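PDB 6K9Z: galactose-1-phosphate uridylyltransferase from Pyrobaculum aerophilum str. IM2, which probably transfers uridylyl groups between UDP-glucose and hexose 1-phosphates such as galactose 1-phosphate, and binds zinc and iron(III). Local coordinates for residues 241-253 against 263-275. The protein carries 1 engineered substitution. Numbering follows the deposited sequence.
Sequences AGIPMPYIMVLHQ and YHLHFEIYGMYRP. With FE (Fe (III) ion), chain E; ZN (zinc ion), chain D.
H252, H266 and E268 bind the iron(III) ion through ND1, NE2 and OE1, at 2.2, 2.2 and 2.3 Å respectively; E156 and a water complete the site. The H252 and H266 rings stand nearly perpendicular (86°), with H252 CB over one face of the H266 ring. With CG between its backbone N and carbonyl carbon (chi1 47°), the H266 ring swings across toward H252, and ND1 donates in the ring plane to O of the zinc ligand H264 in the preceding loop. H252 NE2 is hydrogen-bonded to G288 O of the second subunit. Y270 OH donates to E268 OE2 (2.6 Å), fixing the carboxylate oxygen that does not bind iron. Six backbone hydrogen bonds pair strands 247-252 and 266-271 as antiparallel neighbours at the centre of the nine-stranded half-barrel sheet, and M272 N to P246 O adds a seventh. On the face opposite the iron, under helix 220-240, L251 CD1 sits over the F267 ring centre and M249 SD makes an oblique Met-aromatic contact. P246 CD lies over one face of Y273, I243 CG1 meets the ring edge, and Y273 OH is hydrogen-bonded to E131 OE1. Replacing Y273 by alanine would probably strip P246 of its aromatic cover and leave E131 without its hydroxyl partner.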
ATOM      1  N   ALA A 241      17.452  12.831   8.131  1.00 37.38           N
ATOM      2  CA  ALA A 241      16.671  12.927   9.397  1.00 41.02           C
ATOM      3  C   ALA A 241      17.580  12.799  10.644  1.00 43.02           C
ATOM      4  O   ALA A 241      17.052  12.879  11.722  1.00 49.20           O
ATOM      5  CB  ALA A 241      15.526  11.924   9.378  1.00 40.54           C
ATOM      6  N   GLY A 242      18.891  12.622  10.547  1.00 46.46           N
ATOM      7  CA  GLY A 242      19.746  12.588  11.756  1.00 47.53           C
ATOM      8  C   GLY A 242      20.093  11.168  12.192  1.00 49.14           C
ATOM      9  O   GLY A 242      21.153  10.998  12.826  1.00 51.26           O
ATOM     10  N   ILE A 243      19.245  10.174  11.880  1.00 45.34           N
ATOM     11  CA  ILE A 243      19.487   8.722  12.145  1.00 42.56           C
ATOM     12  C   ILE A 243      19.158   7.966  10.864  1.00 38.99           C
ATOM     13  O   ILE A 243      18.301   8.425  10.113  1.00 38.57           O
ATOM     14  CB  ILE A 243      18.630   8.210  13.320  1.00 45.38           C
ATOM     15  CG1 ILE A 243      17.138   8.504  13.105  1.00 45.24           C
ATOM     16  CG2 ILE A 243      19.136   8.750  14.666  1.00 47.96           C
ATOM     17  CD1 ILE A 243      16.265   8.266  14.315  1.00 47.20           C
ATOM     18  N   PRO A 244      19.708   6.757  10.622  1.00 34.32           N
ATOM     19  CA  PRO A 244      19.329   5.982   9.443  1.00 30.95           C
ATOM     20  C   PRO A 244      17.809   5.849   9.370  1.00 28.31           C
ATOM     21  O   PRO A 244      17.143   5.726  10.369  1.00 28.06           O
ATOM     22  CB  PRO A 244      19.999   4.625   9.619  1.00 31.45           C
ATOM     23  CG  PRO A 244      21.144   4.961  10.568  1.00 33.38           C
ATOM     24  CD  PRO A 244      20.553   5.970  11.528  1.00 34.58           C
ATOM     25  N   MET A 245      17.313   5.927   8.143  1.00 25.54           N
ATOM     26  CA  MET A 245      15.875   5.894   7.804  1.00 24.21           C
ATOM     27  C   MET A 245      15.551   4.534   7.187  1.00 21.87           C
ATOM     28  O   MET A 245      16.217   4.081   6.244  1.00 20.68           O
ATOM     29  CB  MET A 245      15.600   6.970   6.750  1.00 23.36           C
ATOM     30  CG  MET A 245      14.200   7.192   6.541  1.00 23.25           C
ATOM     31  SD  MET A 245      13.862   8.377   5.261  1.00 20.94           S
ATOM     32  CE  MET A 245      14.636   9.865   5.887  1.00 22.72           C
ATOM     33  N   PRO A 246      14.485   3.871   7.645  1.00 20.71           N
ATOM     34  CA  PRO A 246      13.999   2.693   6.938  1.00 19.87           C
ATOM     35  C   PRO A 246      13.504   3.143   5.570  1.00 18.87           C
ATOM     36  O   PRO A 246      12.923   4.250   5.388  1.00 18.47           O
ATOM     37  CB  PRO A 246      12.868   2.145   7.813  1.00 20.54           C
ATOM     38  CG  PRO A 246      12.453   3.356   8.648  1.00 21.00           C
ATOM     39  CD  PRO A 246      13.680   4.219   8.818  1.00 21.81           C
ATOM     40  N   TYR A 247      13.673   2.275   4.584  1.00 17.47           N
ATOM     41  CA  TYR A 247      13.186   2.611   3.233  1.00 17.11           C
ATOM     42  C   TYR A 247      12.862   1.333   2.463  1.00 17.00           C
ATOM     43  O   TYR A 247      13.295   0.197   2.842  1.00 16.40           O
ATOM     44  CB  TYR A 247      14.205   3.441   2.445  1.00 17.11           C
ATOM     45  CG  TYR A 247      15.474   2.711   2.101  1.00 17.45           C
ATOM     46  CD1 TYR A 247      15.526   1.907   0.985  1.00 17.39           C
ATOM     47  CD2 TYR A 247      16.594   2.809   2.895  1.00 18.35           C
ATOM     48  CE1 TYR A 247      16.661   1.192   0.649  1.00 17.78           C
ATOM     49  CE2 TYR A 247      17.747   2.103   2.576  1.00 18.87           C
ATOM     50  CZ  TYR A 247      17.762   1.277   1.472  1.00 18.31           C
ATOM     51  OH  TYR A 247      18.858   0.532   1.161  1.00 19.05           O
ATOM     52  N   ILE A 248      12.147   1.579   1.367  1.00 16.56           N
ATOM     53  CA  ILE A 248      11.739   0.583   0.365  1.00 16.86           C
ATOM     54  C   ILE A 248      12.347   1.052  -0.941  1.00 16.54           C
ATOM     55  O   ILE A 248      12.254   2.238  -1.245  1.00 16.32           O
ATOM     56  CB  ILE A 248      10.227   0.511   0.284  1.00 18.97           C
ATOM     57  CG1 ILE A 248       9.678  -0.069   1.591  1.00 19.79           C
ATOM     58  CG2 ILE A 248       9.798  -0.239  -0.947  1.00 19.29           C
ATOM     59  CD1 ILE A 248       8.360   0.496   1.991  1.00 21.54           C
ATOM     60  N   MET A 249      12.921   0.132  -1.680  1.00 16.14           N
ATOM     61  CA  MET A 249      13.364   0.419  -3.069  1.00 15.90           C
ATOM     62  C   MET A 249      12.801  -0.621  -4.031  1.00 15.33           C
ATOM     63  O   MET A 249      12.780  -1.794  -3.677  1.00 16.05           O
ATOM     64  CB  MET A 249      14.881   0.414  -3.160  1.00 18.13           C
ATOM     65  CG  MET A 249      15.348   0.653  -4.583  1.00 20.09           C
ATOM     66  SD  MET A 249      17.096   1.143  -4.597  1.00 26.62           S
ATOM     67  CE  MET A 249      17.813  -0.475  -4.358  1.00 24.36           C
ATOM     68  N   VAL A 250      12.270  -0.168  -5.165  1.00 14.29           N
ATOM     69  CA  VAL A 250      11.702  -1.080  -6.177  1.00 13.82           C
ATOM     70  C   VAL A 250      12.166  -0.589  -7.546  1.00 13.30           C
ATOM     71  O   VAL A 250      12.249   0.581  -7.775  1.00 13.37           O
ATOM     72  CB  VAL A 250      10.165  -1.171  -6.048  1.00 14.05           C
ATOM     73  CG1 VAL A 250       9.491   0.158  -6.283  1.00 13.97           C
ATOM     74  CG2 VAL A 250       9.552  -2.280  -6.898  1.00 13.88           C
ATOM     75  N   LEU A 251      12.450  -1.541  -8.400  1.00 13.62           N
ATOM     76  CA  LEU A 251      12.779  -1.308  -9.823  1.00 13.39           C
ATOM     77  C   LEU A 251      11.511  -1.467 -10.659  1.00 13.36           C
ATOM     78  O   LEU A 251      10.988  -2.577 -10.738  1.00 15.26           O
ATOM     79  CB  LEU A 251      13.834  -2.303 -10.282  1.00 13.61           C
ATOM     80  CG  LEU A 251      14.158  -2.267 -11.785  1.00 13.77           C
ATOM     81  CD1 LEU A 251      14.504  -0.838 -12.198  1.00 13.70           C
ATOM     82  CD2 LEU A 251      15.299  -3.233 -12.107  1.00 14.31           C
ATOM     83  N   HIS A 252      11.060  -0.399 -11.277  1.00 13.12           N
ATOM     84  CA  HIS A 252       9.926  -0.382 -12.233  1.00 12.92           C
ATOM     85  C   HIS A 252      10.567  -0.474 -13.617  1.00 13.63           C
ATOM     86  O   HIS A 252      11.220   0.499 -14.017  1.00 15.07           O
ATOM     87  CB  HIS A 252       9.126   0.897 -12.032  1.00 12.83           C
ATOM     88  CG  HIS A 252       8.251   0.844 -10.835  1.00 12.83           C
ATOM     89  ND1 HIS A 252       7.423   1.900 -10.487  1.00 13.49           N
ATOM     90  CD2 HIS A 252       8.008  -0.168  -9.975  1.00 12.95           C
ATOM     91  CE1 HIS A 252       6.727   1.538  -9.415  1.00 13.25           C
ATOM     92  NE2 HIS A 252       7.053   0.289  -9.049  1.00 12.93           N
ATOM     93  N   GLN A 253      10.385  -1.615 -14.283  1.00 13.58           N
ATOM     94  CA  GLN A 253      10.901  -1.787 -15.659  1.00 13.95           C
ATOM     95  C   GLN A 253       9.811  -2.421 -16.514  1.00 14.06           C
ATOM     96  O   GLN A 253       8.765  -2.849 -16.026  1.00 14.35           O
ATOM     97  CB  GLN A 253      12.210  -2.558 -15.630  1.00 14.10           C
ATOM     98  CG  GLN A 253      12.083  -3.997 -15.181  1.00 14.52           C
ATOM     99  CD  GLN A 253      13.381  -4.755 -15.341  1.00 15.36           C
ATOM    100  OE1 GLN A 253      14.103  -4.554 -16.303  1.00 15.94           O
ATOM    101  NE2 GLN A 253      13.680  -5.654 -14.421  1.00 14.78           N
ATOM    102  N   TYR A 263       7.676   2.879 -22.282  1.00 18.28           N
ATOM    103  CA  TYR A 263       7.999   2.775 -20.843  1.00 16.75           C
ATOM    104  C   TYR A 263       9.500   2.864 -20.639  1.00 16.53           C
ATOM    105  O   TYR A 263      10.294   2.573 -21.529  1.00 17.03           O
ATOM    106  CB  TYR A 263       7.406   1.512 -20.243  1.00 16.01           C
ATOM    107  CG  TYR A 263       7.337   1.510 -18.725  1.00 15.46           C
ATOM    108  CD1 TYR A 263       6.461   2.342 -18.056  1.00 15.62           C
ATOM    109  CD2 TYR A 263       8.045   0.587 -17.962  1.00 15.49           C
ATOM    110  CE1 TYR A 263       6.293   2.282 -16.677  1.00 14.83           C
ATOM    111  CE2 TYR A 263       7.926   0.551 -16.569  1.00 14.92           C
ATOM    112  CZ  TYR A 263       7.042   1.394 -15.935  1.00 14.55           C
ATOM    113  OH  TYR A 263       6.892   1.294 -14.567  1.00 14.72           O
ATOM    114  N   HIS A 264       9.842   3.492 -19.513  1.00 16.34           N
ATOM    115  CA  HIS A 264      11.225   3.860 -19.112  1.00 15.87           C
ATOM    116  C   HIS A 264      11.493   3.327 -17.700  1.00 15.15           C
ATOM    117  O   HIS A 264      10.720   3.674 -16.792  1.00 14.23           O
ATOM    118  CB  HIS A 264      11.288   5.391 -19.177  1.00 16.90           C
ATOM    119  CG  HIS A 264      12.638   6.022 -19.203  1.00 16.53           C
ATOM    120  ND1 HIS A 264      12.915   7.099 -20.014  1.00 17.46           N
ATOM    121  CD2 HIS A 264      13.753   5.795 -18.482  1.00 15.84           C
ATOM    122  CE1 HIS A 264      14.152   7.491 -19.816  1.00 17.31           C
ATOM    123  NE2 HIS A 264      14.687   6.709 -18.882  1.00 16.72           N
ATOM    124  N   LEU A 265      12.665   2.612 -17.558  1.00 14.82           N
ATOM    125  CA  LEU A 265      12.825   1.958 -16.252  1.00 14.49           C
ATOM    126  C   LEU A 265      13.181   3.017 -15.227  1.00 14.07           C
ATOM    127  O   LEU A 265      13.780   4.104 -15.584  1.00 14.50           O
ATOM    128  CB  LEU A 265      13.888   0.865 -16.290  1.00 15.34           C
ATOM    129  CG  LEU A 265      15.316   1.264 -16.622  1.00 15.95           C
ATOM    130  CD1 LEU A 265      16.092   1.856 -15.463  1.00 16.27           C
ATOM    131  CD2 LEU A 265      16.087   0.023 -17.118  1.00 16.87           C
ATOM    132  N   HIS A 266      12.974   2.818 -13.975  1.00 13.37           N
ATOM    133  CA  HIS A 266      13.356   3.773 -12.900  1.00 12.74           C
ATOM    134  C   HIS A 266      13.358   3.001 -11.584  1.00 12.75           C
ATOM    135  O   HIS A 266      12.522   2.043 -11.458  1.00 12.82           O
ATOM    136  CB  HIS A 266      12.413   4.986 -12.863  1.00 12.94           C
ATOM    137  CG  HIS A 266      10.954   4.625 -12.935  1.00 12.51           C
ATOM    138  ND1 HIS A 266      10.322   4.249 -14.132  1.00 12.38           N
ATOM    139  CD2 HIS A 266       9.994   4.614 -11.992  1.00 12.63           C
ATOM    140  CE1 HIS A 266       9.039   4.007 -13.886  1.00 13.83           C
ATOM    141  NE2 HIS A 266       8.790   4.275 -12.615  1.00 12.50           N
ATOM    142  N   PHE A 267      14.204   3.408 -10.645  1.00 12.75           N
ATOM    143  CA  PHE A 267      14.150   2.956  -9.249  1.00 13.38           C
ATOM    144  C   PHE A 267      13.271   3.934  -8.469  1.00 13.78           C
ATOM    145  O   PHE A 267      13.439   5.152  -8.641  1.00 14.53           O
ATOM    146  CB  PHE A 267      15.534   2.830  -8.645  1.00 13.81           C
ATOM    147  CG  PHE A 267      16.352   1.711  -9.237  1.00 14.15           C
ATOM    148  CD1 PHE A 267      17.026   1.911 -10.441  1.00 15.14           C
ATOM    149  CD2 PHE A 267      16.423   0.484  -8.624  1.00 15.56           C
ATOM    150  CE1 PHE A 267      17.821   0.898 -10.978  1.00 15.59           C
ATOM    151  CE2 PHE A 267      17.245  -0.502  -9.142  1.00 15.59           C
ATOM    152  CZ  PHE A 267      17.861  -0.337 -10.355  1.00 15.92           C
ATOM    153  N   GLU A 268      12.317   3.400  -7.689  1.00 13.76           N
ATOM    154  CA  GLU A 268      11.568   4.238  -6.724  1.00 13.91           C
ATOM    155  C   GLU A 268      12.119   3.902  -5.339  1.00 13.85           C
ATOM    156  O   GLU A 268      12.186   2.719  -4.978  1.00 14.14           O
ATOM    157  CB  GLU A 268      10.058   4.098  -6.853  1.00 14.19           C
ATOM    158  CG  GLU A 268       9.521   4.349  -8.236  1.00 14.75           C
ATOM    159  CD  GLU A 268       8.026   4.440  -8.353  1.00 15.79           C
ATOM    160  OE1 GLU A 268       7.565   4.990  -9.361  1.00 16.72           O
ATOM    161  OE2 GLU A 268       7.345   3.912  -7.457  1.00 16.72           O
ATOM    162  N   ILE A 269      12.428   4.940  -4.568  1.00 13.82           N
ATOM    163  CA  ILE A 269      12.853   4.776  -3.172  1.00 14.33           C
ATOM    164  C   ILE A 269      11.853   5.533  -2.285  1.00 14.54           C
ATOM    165  O   ILE A 269      11.673   6.756  -2.501  1.00 13.90           O
ATOM    166  CB  ILE A 269      14.293   5.280  -2.996  1.00 15.31           C
ATOM    167  CG1 ILE A 269      15.331   4.532  -3.821  1.00 15.46           C
ATOM    168  CG2 ILE A 269      14.671   5.236  -1.538  1.00 15.66           C
ATOM    169  CD1 ILE A 269      16.608   5.341  -4.005  1.00 16.89           C
ATOM    170  N   TYR A 270      11.296   4.834  -1.300  1.00 14.90           N
ATOM    171  CA  TYR A 270      10.322   5.365  -0.320  1.00 15.51           C
ATOM    172  C   TYR A 270      11.028   5.380   1.021  1.00 16.90           C
ATOM    173  O   TYR A 270      11.113   4.347   1.607  1.00 16.42           O
ATOM    174  CB  TYR A 270       9.056   4.531  -0.285  1.00 15.67           C
ATOM    175  CG  TYR A 270       8.480   4.118  -1.607  1.00 15.30           C
ATOM    176  CD1 TYR A 270       8.531   4.905  -2.733  1.00 15.71           C
ATOM    177  CD2 TYR A 270       7.792   2.921  -1.685  1.00 16.26           C
ATOM    178  CE1 TYR A 270       7.926   4.526  -3.922  1.00 14.91           C
ATOM    179  CE2 TYR A 270       7.202   2.486  -2.862  1.00 16.25           C
ATOM    180  CZ  TYR A 270       7.303   3.287  -4.003  1.00 16.06           C
ATOM    181  OH  TYR A 270       6.722   2.834  -5.154  1.00 16.03           O
ATOM    182  N   GLY A 271      11.574   6.530   1.425  1.00 17.41           N
ATOM    183  CA  GLY A 271      12.078   6.732   2.790  1.00 17.64           C
ATOM    184  C   GLY A 271      10.934   6.965   3.724  1.00 18.44           C
ATOM    185  O   GLY A 271      10.074   7.853   3.419  1.00 18.19           O
ATOM    186  N   MET A 272      10.875   6.206   4.817  1.00 18.61           N
ATOM    187  CA  MET A 272       9.591   6.065   5.550  1.00 19.48           C
ATOM    188  C   MET A 272       9.592   6.904   6.831  1.00 20.30           C
ATOM    189  O   MET A 272       8.647   6.795   7.590  1.00 21.35           O
ATOM    190  CB  MET A 272       9.240   4.598   5.809  1.00 19.76           C
ATOM    191  CG  MET A 272       9.056   3.804   4.520  1.00 20.05           C
ATOM    192  SD  MET A 272       7.668   4.515   3.555  1.00 21.39           S
ATOM    193  CE  MET A 272       6.306   3.827   4.473  1.00 23.47           C
ATOM    194  N   TYR A 273      10.569   7.784   7.061  1.00 21.32           N
ATOM    195  CA  TYR A 273      10.490   8.765   8.179  1.00 22.55           C
ATOM    196  C   TYR A 273       9.925  10.079   7.637  1.00 24.27           C
ATOM    197  O   TYR A 273      10.378  10.539   6.611  1.00 22.30           O
ATOM    198  CB  TYR A 273      11.841   9.023   8.833  1.00 22.63           C
ATOM    199  CG  TYR A 273      12.356   7.971   9.787  1.00 23.08           C
ATOM    200  CD1 TYR A 273      11.552   6.967  10.298  1.00 23.57           C
ATOM    201  CD2 TYR A 273      13.644   8.053  10.272  1.00 24.00           C
ATOM    202  CE1 TYR A 273      12.040   6.039  11.214  1.00 24.50           C
ATOM    203  CE2 TYR A 273      14.153   7.145  11.186  1.00 24.87           C
ATOM    204  CZ  TYR A 273      13.354   6.130  11.655  1.00 24.97           C
ATOM    205  OH  TYR A 273      13.823   5.236  12.566  1.00 26.70           O
ATOM    206  N   ARG A 274       9.029  10.727   8.465  1.00 27.00           N
ATOM    207  CA  ARG A 274       8.623  12.118   8.151  1.00 30.86           C
ATOM    208  C   ARG A 274       9.867  13.007   8.371  1.00 33.11           C
ATOM    209  O   ARG A 274      10.856  12.588   9.022  1.00 32.17           O
ATOM    210  CB  ARG A 274       7.428  12.580   9.006  1.00 36.13           C
ATOM    211  CG  ARG A 274       6.121  11.851   8.714  1.00 39.43           C
ATOM    212  CD  ARG A 274       4.987  12.317   9.625  1.00 46.01           C
ATOM    213  NE  ARG A 274       3.744  11.609   9.295  1.00 53.49           N
ATOM    214  CZ  ARG A 274       3.377  10.393   9.721  1.00 59.16           C
ATOM    215  NH1 ARG A 274       4.173   9.672  10.500  1.00 63.15           N
ATOM    216  NH2 ARG A 274       2.205   9.892   9.343  1.00 61.01           N
ATOM    217  N   PRO A 275       9.952  14.266   8.015  1.00 36.30           N
ATOM    218  CA  PRO A 275      11.044  15.189   8.331  1.00 38.82           C
ATOM    219  C   PRO A 275      11.324  15.303   9.838  1.00 42.51           C
ATOM    220  O   PRO A 275      12.467  15.520  10.191  1.00 44.53           O
ATOM    221  CB  PRO A 275      10.569  16.509   7.702  1.00 38.91           C
ATOM    222  CG  PRO A 275       9.774  16.066   6.516  1.00 37.76           C
ATOM    223  CD  PRO A 275       8.999  14.864   7.049  1.00 37.39           C
TER
HETATM  224 FE    FE E 403       7.030   3.949 -11.307  1.00 14.53          FE
HETATM  225 ZN    ZN D 402      11.762   7.429 -22.013  1.00 18.40          ZN
HETATM  226  O   HOH W   1       6.310   6.022 -11.734  1.00 15.61           O